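Long-range contacts in Serpin48 (Tenebrio molitor, PDB 3OZQ), which acts as a highly specific serpin of insect innate immunity, inhibiting the serine protease SPE: residues S231-L236 and Y359-G364; Q207-Y212 and E223-G228; L169-K174 and M365-G370; P269-E274 and S317-S322. One frame throughout, in Å; residues are numbered along the deposited sequence.

Interaction 1. Residues S231-L236 and Y359-G364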
# COMPACT_ATOMS: atom_id res chain seq x y z
N SER A 231 -1.88 13.27 2.33
CA SER A 231 -3.28 13.33 2.77
C SER A 231 -3.93 11.96 2.94
O SER A 231 -3.47 10.98 2.35
CB SER A 231 -4.10 14.20 1.82
OG SER A 231 -4.29 13.56 0.58
N LEU A 232 -4.96 11.89 3.78
CA LEU A 232 -5.80 10.71 3.91
C LEU A 232 -7.19 11.03 3.37
O LEU A 232 -7.85 11.95 3.86
CB LEU A 232 -5.90 10.25 5.36
CG LEU A 232 -6.86 9.06 5.53
CD1 LEU A 232 -6.14 7.83 5.10
CD2 LEU A 232 -7.38 8.89 6.96
N THR A 233 -7.61 10.31 2.34
CA THR A 233 -8.91 10.56 1.72
C THR A 233 -9.91 9.46 2.10
O THR A 233 -9.65 8.28 1.88
CB THR A 233 -8.80 10.60 0.17
OG1 THR A 233 -8.02 11.74 -0.24
CG2 THR A 233 -10.17 10.68 -0.47
N ILE A 234 -11.06 9.87 2.66
CA ILE A 234 -12.15 8.94 2.98
C ILE A 234 -13.19 9.04 1.88
O ILE A 234 -13.56 10.14 1.47
CB ILE A 234 -12.85 9.33 4.32
CG1 ILE A 234 -11.82 9.57 5.42
CG2 ILE A 234 -13.88 8.29 4.72
CD1 ILE A 234 -10.91 8.40 5.66
N VAL A 235 -13.65 7.89 1.40
CA VAL A 235 -14.77 7.84 0.46
C VAL A 235 -15.95 7.21 1.19
O VAL A 235 -15.94 6.02 1.51
CB VAL A 235 -14.44 7.04 -0.80
CG1 VAL A 235 -15.63 7.07 -1.76
CG2 VAL A 235 -13.18 7.58 -1.48
N LEU A 236 -16.96 8.05 1.46
CA LEU A 236 -18.07 7.69 2.32
C LEU A 236 -19.38 7.63 1.54
O LEU A 236 -19.86 8.64 1.05
CB LEU A 236 -18.19 8.75 3.41
CG LEU A 236 -19.25 8.53 4.48
CD1 LEU A 236 -18.96 7.24 5.24
CD2 LEU A 236 -19.30 9.73 5.42
N TYR A 359 -7.68 6.17 1.40
CA TYR A 359 -6.39 6.05 0.74
C TYR A 359 -5.48 7.20 1.08
O TYR A 359 -5.94 8.32 1.29
CB TYR A 359 -6.54 5.85 -0.78
CG TYR A 359 -7.17 7.01 -1.56
CD1 TYR A 359 -8.50 6.96 -1.95
CD2 TYR A 359 -6.41 8.11 -1.94
CE1 TYR A 359 -9.08 8.00 -2.67
CE2 TYR A 359 -6.98 9.16 -2.67
CZ TYR A 359 -8.31 9.09 -3.03
OH TYR A 359 -8.89 10.10 -3.75
N ILE A 360 -4.19 6.90 1.16
CA ILE A 360 -3.19 7.90 1.48
C ILE A 360 -2.50 8.31 0.18
O ILE A 360 -2.05 7.45 -0.60
CB ILE A 360 -2.15 7.33 2.46
CG1 ILE A 360 -2.78 7.12 3.85
CG2 ILE A 360 -0.96 8.27 2.60
CD1 ILE A 360 -1.78 6.73 4.88
N LYS A 361 -2.42 9.62 -0.07
CA LYS A 361 -1.73 10.16 -1.25
C LYS A 361 -0.54 10.98 -0.83
O LYS A 361 -0.57 11.68 0.18
CB LYS A 361 -2.62 11.08 -2.08
CG LYS A 361 -3.60 10.41 -3.02
CD LYS A 361 -4.26 11.46 -3.94
CE LYS A 361 -5.00 12.53 -3.13
NZ LYS A 361 -5.70 13.55 -3.98
N VAL A 362 0.51 10.92 -1.64
CA VAL A 362 1.62 11.84 -1.50
C VAL A 362 1.93 12.43 -2.86
O VAL A 362 2.27 11.71 -3.80
CB VAL A 362 2.86 11.16 -0.92
CG1 VAL A 362 4.06 12.10 -1.02
CG2 VAL A 362 2.62 10.75 0.53
N LYS A 363 1.77 13.75 -2.98
CA LYS A 363 2.09 14.44 -4.22
C LYS A 363 1.33 13.84 -5.39
O LYS A 363 1.91 13.52 -6.44
CB LYS A 363 3.61 14.40 -4.46
CG LYS A 363 4.38 14.73 -3.19
CD LYS A 363 5.86 14.97 -3.43
CE LYS A 363 6.54 15.43 -2.13
NZ LYS A 363 7.98 15.79 -2.32
N GLY A 364 0.02 13.67 -5.19
CA GLY A 364 -0.87 13.15 -6.22
C GLY A 364 -0.77 11.64 -6.40
O GLY A 364 -1.55 11.04 -7.15
O HOH W 1 -5.42 11.07 0.06
O HOH W 2 -8.41 12.80 -2.76
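Thr-233 and Tyr-359 lie on neighbouring antiparallel strands, the third and fourth of serpin sheet B, whose segment axes approach to 4.7 Å. Reciprocal backbone bonds define two hydrogen-bonded pairs, Thr-233 with Tyr-359 and Ser-231 with Lys-361. The straightest runs from Thr-233 N to Tyr-359 O at 2.8 Å and 177°. Between them, the non-hydrogen-bonded pair Leu-232 and Ile-360 turns to the other face, CD1 of the leucine against CG1 of the isoleucine.

Followed outward, Tyr-359 starts with CB beside the carbonyl O of Phe-368. A first torsion of 64° sets CG between the backbone N and the carbonyl carbon, and the ring then rises alongside Thr-233, pointing the same way. CE2 lies near Thr-233 OG1, CE1 meets Thr-233 CG2, and CZ touches that methyl at 3.5 Å. Thr-233 CB completes a CH-pi contact over the face, 3.7 Å from the ring centroid. At the tip, OH accepts a hydrogen bond from water 2, which also bonds Thr-233 OG1 and accepts from Lys-361 NZ. Nearer the backbone, water 1 bonds the hydroxyls of Ser-231 (OG, 2.8 Å) and Thr-233 (OG1, 2.7 Å) and donates to Tyr-359 O.

Interaction 2. Residues Q207-Y212 and E223-G228; sequences QYFNYY and ELPFKG
Phe-209 carries the tight half of this contact, its ring packed against Leu-224 and Pro-225. Leu-224 CD2 sits over one ring face, 4.1 Å from the centroid and displaced toward the rim. The opposite face is taken by Gln-207 CB from the same strand, so the ring is clasped from both sides. Pro-225 CD approaches from another direction, 3.6 Å from Phe-209 CE2, the side chains crossing at about a right angle. A first torsion of -70° keeps the phenyl beside its own backbone N and directs it into this apolar cluster.

One backbone bond, Glu-223 N to Asn-210 O at 3.0 Å and 172°, joins the residues of the looser side, whose partly exposed side chains run side by side. Their ends do not lock together: ND2 of Asn-210 stays 3.8 Å from OE2 of Glu-223, and the amide and carboxylate planes are 53° apart. Glu-223 OE1 has a long, weak ion pair with Lys-361. CA atoms of Asn-210 and Glu-223 lie 5.3 Å apart, those of Phe-209 and Leu-224 6.6 Å: the strands part on the phenylalanine side, toward the open end of the beta hairpin formed by strands 1 and 2 of serpin sheet B.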
# COMPACT_ATOMS: atom_id res chain seq x y z
N GLN A 207 -13.71 23.14 10.41
CA GLN A 207 -12.45 23.20 9.67
C GLN A 207 -12.74 23.27 8.18
O GLN A 207 -13.77 22.77 7.72
CB GLN A 207 -11.60 21.97 9.96
CG GLN A 207 -11.28 21.73 11.43
CD GLN A 207 -10.27 22.72 11.97
OE1 GLN A 207 -10.16 22.91 13.18
NE2 GLN A 207 -9.52 23.37 11.08
N TYR A 208 -11.84 23.90 7.43
CA TYR A 208 -11.96 23.92 5.98
C TYR A 208 -11.08 22.82 5.37
O TYR A 208 -9.85 22.91 5.38
CB TYR A 208 -11.59 25.29 5.40
CG TYR A 208 -12.74 26.27 5.40
CD1 TYR A 208 -13.68 26.28 4.38
CD2 TYR A 208 -12.90 27.18 6.44
CE1 TYR A 208 -14.75 27.17 4.37
CE2 TYR A 208 -13.97 28.08 6.45
CZ TYR A 208 -14.89 28.07 5.42
OH TYR A 208 -15.94 28.97 5.42
N PHE A 209 -11.74 21.80 4.84
CA PHE A 209 -11.04 20.66 4.24
C PHE A 209 -11.57 20.44 2.84
O PHE A 209 -12.73 20.74 2.56
CB PHE A 209 -11.29 19.39 5.07
CG PHE A 209 -10.61 19.39 6.40
CD1 PHE A 209 -11.26 18.88 7.52
CD2 PHE A 209 -9.32 19.88 6.55
CE1 PHE A 209 -10.64 18.88 8.77
CE2 PHE A 209 -8.69 19.87 7.78
CZ PHE A 209 -9.35 19.37 8.89
N ASN A 210 -10.73 19.90 1.97
CA ASN A 210 -11.17 19.51 0.65
C ASN A 210 -12.32 18.52 0.74
O ASN A 210 -12.25 17.51 1.45
CB ASN A 210 -10.01 18.95 -0.17
CG ASN A 210 -9.12 20.05 -0.71
OD1 ASN A 210 -9.61 21.00 -1.32
ND2 ASN A 210 -7.83 19.95 -0.46
N TYR A 211 -13.37 18.81 -0.00
CA TYR A 211 -14.64 18.13 0.15
C TYR A 211 -15.28 18.00 -1.22
O TYR A 211 -15.11 18.87 -2.07
CB TYR A 211 -15.54 18.94 1.09
CG TYR A 211 -16.94 18.42 1.25
CD1 TYR A 211 -17.29 17.62 2.32
CD2 TYR A 211 -17.94 18.74 0.33
CE1 TYR A 211 -18.58 17.14 2.48
CE2 TYR A 211 -19.23 18.27 0.47
CZ TYR A 211 -19.55 17.47 1.56
OH TYR A 211 -20.83 17.00 1.71
N TYR A 212 -16.01 16.91 -1.43
CA TYR A 212 -16.66 16.71 -2.72
C TYR A 212 -17.87 15.80 -2.61
O TYR A 212 -17.84 14.78 -1.92
CB TYR A 212 -15.67 16.15 -3.74
CG TYR A 212 -16.20 16.15 -5.16
CD1 TYR A 212 -16.58 14.97 -5.79
CD2 TYR A 212 -16.35 17.35 -5.85
CE1 TYR A 212 -17.07 14.98 -7.08
CE2 TYR A 212 -16.84 17.37 -7.14
CZ TYR A 212 -17.20 16.19 -7.75
OH TYR A 212 -17.69 16.22 -9.04
N GLU A 223 -10.86 14.95 2.09
CA GLU A 223 -9.42 14.76 2.13
C GLU A 223 -8.83 15.46 3.36
O GLU A 223 -8.87 16.68 3.49
CB GLU A 223 -8.80 15.21 0.80
CG GLU A 223 -7.35 15.54 0.84
CD GLU A 223 -6.84 16.05 -0.50
OE1 GLU A 223 -7.49 15.81 -1.54
OE2 GLU A 223 -5.77 16.70 -0.51
N LEU A 224 -8.32 14.65 4.28
CA LEU A 224 -7.73 15.13 5.52
C LEU A 224 -6.24 15.28 5.31
O LEU A 224 -5.55 14.32 4.96
CB LEU A 224 -8.00 14.14 6.66
CG LEU A 224 -9.43 13.99 7.18
CD1 LEU A 224 -9.52 12.81 8.13
CD2 LEU A 224 -9.90 15.26 7.86
N PRO A 225 -5.73 16.51 5.52
CA PRO A 225 -4.36 16.89 5.19
C PRO A 225 -3.38 16.49 6.27
O PRO A 225 -3.65 16.64 7.47
CB PRO A 225 -4.44 18.43 5.08
CG PRO A 225 -5.93 18.78 5.17
CD PRO A 225 -6.53 17.66 5.97
N PHE A 226 -2.25 15.94 5.82
CA PHE A 226 -1.12 15.64 6.68
C PHE A 226 -0.12 16.77 6.53
O PHE A 226 -0.09 17.43 5.49
CB PHE A 226 -0.44 14.34 6.22
CG PHE A 226 -1.19 13.09 6.59
CD1 PHE A 226 -1.55 12.84 7.91
CD2 PHE A 226 -1.52 12.16 5.62
CE1 PHE A 226 -2.22 11.68 8.25
CE2 PHE A 226 -2.20 10.99 5.95
CZ PHE A 226 -2.55 10.75 7.27
N LYS A 227 0.70 16.98 7.54
CA LYS A 227 1.79 17.93 7.40
C LYS A 227 2.73 17.50 6.28
O LYS A 227 3.10 16.32 6.19
CB LYS A 227 2.57 18.05 8.71
CG LYS A 227 1.85 18.82 9.80
CD LYS A 227 2.79 19.09 10.97
CE LYS A 227 2.09 19.85 12.08
NZ LYS A 227 1.17 18.98 12.86
N GLY A 228 3.09 18.45 5.43
CA GLY A 228 4.08 18.21 4.40
C GLY A 228 3.46 17.92 3.05
O GLY A 228 4.18 17.66 2.09

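Interaction 3. Residues L169-K174 and M365-G370; sequences LYFNAK and MILFAG
Phe-171 and Phe-368 mark the nearest backbone approach of the two strands, their CA atoms 8.8 Å apart. The segment axes come equally near and are turned 110° to each other, and no hydrogen bond passes between them: the strands are stacked in different layers, and side chains alone bridge the gap. Within 365-370 the backbone carries a classic beta bulge, in which Leu-367 and Phe-368 both face Ile-360. Consecutive residues can therefore both point toward 169-174.

Phe-368 touches both Leu-169 and Phe-171. Its CZ meets CD2 of Leu-169, which comes from the opposite direction, at 3.3 Å, while its CE2 rests 3.7 Å from CB of Phe-171. Leu-169 has a second torsion of 14°, close to eclipsed, perhaps from strain or uncertain placement, so this closeness needs caution. This is the packing of one sheet upon the other in the serpin core, the third strand of sheet A lying over the fifth strand of sheet B, with Leu-91 from the adjacent strand touching the same ring. A serine in place of Phe-368 would probably open a gap between the layers, leaving Leu-169 CD2 and Phe-171 CB without their aromatic partner.

Phe-171 swings its ring the other way along the strand, CG lying anti to the backbone N (-169°), and brings CE1 to 4.1 Å from CD2 of Leu-367. Those side chains cross at about a right angle.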
# COMPACT_ATOMS: atom_id res chain seq x y z
N LEU A 169 5.86 -2.66 4.96
CA LEU A 169 5.88 -1.20 5.10
C LEU A 169 4.80 -0.65 6.01
O LEU A 169 3.85 -1.33 6.39
CB LEU A 169 5.81 -0.47 3.74
CG LEU A 169 4.87 -0.83 2.57
CD1 LEU A 169 3.75 -1.78 2.89
CD2 LEU A 169 4.33 0.40 1.78
N TYR A 170 4.98 0.62 6.34
CA TYR A 170 4.02 1.37 7.13
C TYR A 170 4.41 2.83 7.00
O TYR A 170 5.55 3.15 6.69
CB TYR A 170 4.02 0.91 8.59
CG TYR A 170 5.25 1.32 9.38
CD1 TYR A 170 5.27 2.52 10.09
CD2 TYR A 170 6.38 0.51 9.42
CE1 TYR A 170 6.38 2.90 10.82
CE2 TYR A 170 7.50 0.88 10.15
CZ TYR A 170 7.50 2.08 10.85
OH TYR A 170 8.60 2.47 11.57
N PHE A 171 3.44 3.70 7.25
CA PHE A 171 3.57 5.13 7.00
C PHE A 171 3.47 5.88 8.32
O PHE A 171 2.74 5.47 9.22
CB PHE A 171 2.43 5.59 6.10
CG PHE A 171 2.59 6.98 5.56
CD1 PHE A 171 3.68 7.30 4.77
CD2 PHE A 171 1.65 7.97 5.82
CE1 PHE A 171 3.83 8.59 4.25
CE2 PHE A 171 1.79 9.25 5.31
CZ PHE A 171 2.89 9.56 4.52
N ASN A 172 4.21 6.97 8.43
CA ASN A 172 4.16 7.82 9.61
C ASN A 172 3.95 9.28 9.22
O ASN A 172 4.77 9.86 8.50
CB ASN A 172 5.44 7.66 10.42
CG ASN A 172 5.53 8.66 11.55
OD1 ASN A 172 5.09 8.40 12.68
ND2 ASN A 172 6.10 9.83 11.26
N ALA A 173 2.85 9.88 9.69
CA ALA A 173 2.52 11.26 9.36
C ALA A 173 1.76 11.95 10.48
O ALA A 173 1.19 11.30 11.36
CB ALA A 173 1.73 11.34 8.05
N LYS A 174 1.76 13.28 10.43
CA LYS A 174 1.05 14.10 11.40
C LYS A 174 -0.08 14.84 10.72
O LYS A 174 0.10 15.41 9.64
CB LYS A 174 1.99 15.12 12.03
CG LYS A 174 3.18 14.54 12.77
CD LYS A 174 2.78 13.75 14.00
CE LYS A 174 4.02 13.29 14.75
NZ LYS A 174 3.71 12.54 16.00
N MET A 365 0.17 11.01 -5.73
CA MET A 365 0.30 9.56 -5.87
C MET A 365 -0.27 8.77 -4.69
O MET A 365 0.09 9.01 -3.53
CB MET A 365 1.74 9.17 -6.10
CG MET A 365 1.90 7.73 -6.55
SD MET A 365 3.62 7.34 -6.79
CE MET A 365 4.25 7.53 -5.13
N ILE A 366 -1.16 7.83 -4.99
CA ILE A 366 -1.69 6.92 -3.98
C ILE A 366 -0.62 5.96 -3.44
O ILE A 366 -0.01 5.21 -4.20
CB ILE A 366 -2.88 6.12 -4.52
CG1 ILE A 366 -4.02 7.08 -4.89
CG2 ILE A 366 -3.38 5.09 -3.48
CD1 ILE A 366 -5.22 6.42 -5.51
N LEU A 367 -0.40 5.99 -2.13
CA LEU A 367 0.57 5.15 -1.45
C LEU A 367 -0.05 3.92 -0.79
O LEU A 367 0.55 2.84 -0.78
CB LEU A 367 1.31 5.97 -0.38
CG LEU A 367 2.68 6.50 -0.78
CD1 LEU A 367 2.58 7.38 -2.02
CD2 LEU A 367 3.35 7.23 0.37
N PHE A 368 -1.23 4.10 -0.22
CA PHE A 368 -1.94 3.04 0.49
C PHE A 368 -3.42 3.18 0.17
O PHE A 368 -3.91 4.28 -0.03
CB PHE A 368 -1.79 3.19 2.00
CG PHE A 368 -0.48 2.71 2.54
CD1 PHE A 368 -0.27 1.37 2.81
CD2 PHE A 368 0.53 3.61 2.84
CE1 PHE A 368 0.92 0.92 3.35
CE2 PHE A 368 1.75 3.17 3.37
CZ PHE A 368 1.93 1.82 3.63
N ALA A 369 -4.12 2.05 0.12
CA ALA A 369 -5.57 2.07 -0.02
C ALA A 369 -6.15 0.94 0.83
O ALA A 369 -5.46 -0.03 1.14
CB ALA A 369 -5.97 1.92 -1.45
N GLY A 370 -7.40 1.06 1.22
CA GLY A 370 -8.01 0.02 2.03
C GLY A 370 -9.43 0.35 2.40
O GLY A 370 -10.04 1.28 1.87

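Interaction 4. Residues P269-E274 and S317-S322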
# COMPACT_ATOMS: atom_id res chain seq x y z
N PRO A 269 -13.72 7.64 13.36
CA PRO A 269 -13.31 6.63 14.33
C PRO A 269 -11.80 6.47 14.30
O PRO A 269 -11.16 6.63 13.25
CB PRO A 269 -13.94 5.34 13.80
CG PRO A 269 -14.99 5.78 12.83
CD PRO A 269 -14.52 7.08 12.26
N LYS A 270 -11.21 6.12 15.44
CA LYS A 270 -9.83 5.65 15.35
C LYS A 270 -9.83 4.22 14.82
O LYS A 270 -10.78 3.47 15.02
CB LYS A 270 -9.09 5.80 16.68
CG LYS A 270 -9.74 5.12 17.87
CD LYS A 270 -8.97 5.46 19.13
CE LYS A 270 -8.71 6.95 19.21
NZ LYS A 270 -7.58 7.24 20.14
N PHE A 271 -8.79 3.85 14.09
CA PHE A 271 -8.74 2.51 13.55
C PHE A 271 -7.33 2.02 13.34
O PHE A 271 -6.41 2.80 13.08
CB PHE A 271 -9.60 2.36 12.28
CG PHE A 271 -9.16 3.25 11.12
CD1 PHE A 271 -9.67 4.53 10.97
CD2 PHE A 271 -8.27 2.77 10.17
CE1 PHE A 271 -9.29 5.33 9.90
CE2 PHE A 271 -7.89 3.57 9.09
CZ PHE A 271 -8.39 4.85 8.96
N LYS A 272 -7.16 0.72 13.50
CA LYS A 272 -5.89 0.08 13.24
C LYS A 272 -6.18 -1.10 12.33
O LYS A 272 -7.16 -1.82 12.55
CB LYS A 272 -5.25 -0.38 14.54
CG LYS A 272 -3.79 -0.78 14.39
CD LYS A 272 -3.12 -0.99 15.74
CE LYS A 272 -1.84 -1.80 15.60
NZ LYS A 272 -1.27 -2.19 16.92
N ILE A 273 -5.36 -1.26 11.30
CA ILE A 273 -5.49 -2.40 10.40
C ILE A 273 -4.12 -3.02 10.10
O ILE A 273 -3.16 -2.30 9.84
CB ILE A 273 -6.11 -2.02 9.04
CG1 ILE A 273 -7.42 -1.22 9.24
CG2 ILE A 273 -6.29 -3.28 8.18
CD1 ILE A 273 -7.98 -0.60 7.94
N GLU A 274 -4.07 -4.34 10.12
CA GLU A 274 -2.89 -5.09 9.70
C GLU A 274 -3.28 -6.07 8.61
O GLU A 274 -4.21 -6.85 8.77
CB GLU A 274 -2.29 -5.87 10.86
CG GLU A 274 -1.39 -5.06 11.78
CD GLU A 274 -0.28 -5.92 12.40
OE1 GLU A 274 0.49 -6.54 11.63
OE2 GLU A 274 -0.20 -5.97 13.66
N SER A 317 1.65 -4.92 5.88
CA SER A 317 1.61 -3.51 6.26
C SER A 317 0.56 -3.29 7.33
O SER A 317 -0.32 -4.13 7.53
CB SER A 317 1.31 -2.64 5.03
OG SER A 317 -0.04 -2.80 4.61
N PHE A 318 0.67 -2.17 8.03
CA PHE A 318 -0.36 -1.75 8.98
C PHE A 318 -0.52 -0.24 8.96
O PHE A 318 0.34 0.49 8.44
CB PHE A 318 -0.01 -2.20 10.40
CG PHE A 318 1.12 -1.45 11.01
CD1 PHE A 318 2.43 -1.80 10.71
CD2 PHE A 318 0.89 -0.40 11.88
CE1 PHE A 318 3.49 -1.10 11.27
CE2 PHE A 318 1.94 0.30 12.45
CZ PHE A 318 3.24 -0.06 12.14
N ILE A 319 -1.64 0.20 9.51
CA ILE A 319 -1.91 1.61 9.70
C ILE A 319 -2.60 1.76 11.05
O ILE A 319 -3.41 0.91 11.46
CB ILE A 319 -2.82 2.17 8.61
CG1 ILE A 319 -2.94 3.70 8.75
CG2 ILE A 319 -4.20 1.50 8.70
CD1 ILE A 319 -3.72 4.36 7.63
N ASP A 320 -2.25 2.82 11.75
CA ASP A 320 -2.79 3.05 13.07
C ASP A 320 -3.21 4.51 13.12
O ASP A 320 -2.36 5.41 13.15
CB ASP A 320 -1.76 2.70 14.13
CG ASP A 320 -2.36 2.62 15.52
OD1 ASP A 320 -1.68 2.09 16.44
OD2 ASP A 320 -3.52 3.08 15.70
N VAL A 321 -4.51 4.75 13.09
CA VAL A 321 -5.02 6.11 12.93
C VAL A 321 -5.53 6.63 14.26
O VAL A 321 -6.40 6.02 14.87
CB VAL A 321 -6.11 6.19 11.87
CG1 VAL A 321 -6.76 7.54 11.88
CG2 VAL A 321 -5.52 5.91 10.49
N SER A 322 -4.97 7.75 14.69
CA SER A 322 -5.30 8.32 15.99
C SER A 322 -5.41 9.84 15.92
O SER A 322 -5.45 10.43 14.83
CB SER A 322 -4.24 7.91 17.00
OG SER A 322 -3.00 8.50 16.65
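Phe-271 pairs with Val-321 and Ile-273 with Ile-319 through backbone hydrogen bonds between almost exactly antiparallel strands (176°). The bond from Val-321 N to Phe-271 O is short, 2.7 Å, and lies nearly along the C=O axis. Its return, Phe-271 N to Val-321 O, is weak at 3.3 Å, where the strand 271-274 is just beginning. Ile-273 N to Ile-319 O and Ile-319 N to Ile-273 O are both 2.9 Å and lie in the carbonyl planes. CA-H...O contacts add to them at the non-hydrogen-bonded positions, such as Lys-272 CA against Ile-319 O.

Apolar contacts gather on the face carrying Phe-271, Ile-273, Ile-319 and Val-321. Val-321 CG2 lies over the Phe-271 ring, offset toward its rim and 3.4 Å from CZ. With its first torsion at 61°, Phe-271 places CG between backbone N and carbonyl carbon, which lets the ring lean across to the valine. These strands are the fifth and sixth of serpin sheet A, and this face looks onto sheet B, where Phe-358 meets the Phe-271 ring. An alanine at Phe-271 is likely to strip Val-321 CG2 of its aromatic cover and open a gap toward Phe-358.

Polar and mixed contacts occupy the other face. The extended Lys-272 crosses Asp-320, its NZ stopping 4.3 Å from OD1, beyond a salt bridge. Glu-274 touches with its aliphatic part, CG lying 3.5 Å from Phe-318 CB, while the Phe-318 ring leads away to meet Tyr-170.

Interactions 1, 3 and 4 are buried, with interaction 3 closest to the chain's centre; interaction 2 is partly buried, its centre about 20 Å from the chain's centre. Interactions 1 and 2 are in-sheet pairings of sheet B, joined where Leu-232 N meets Leu-224 O, whereas interaction 4 is the in-sheet pairing of sheet A. Interaction 3 crosses between the layers; its contacts are apolar and no hydrogen bond spans it. It borders interaction 1, through a backbone bond of Ile-360 with Leu-367 and a probable one with Phe-368, and interaction 4, through Tyr-170 on Phe-318. Water mediates polar links in interaction 1, while interactions 2 and 4 set charged side chains on their more exposed faces.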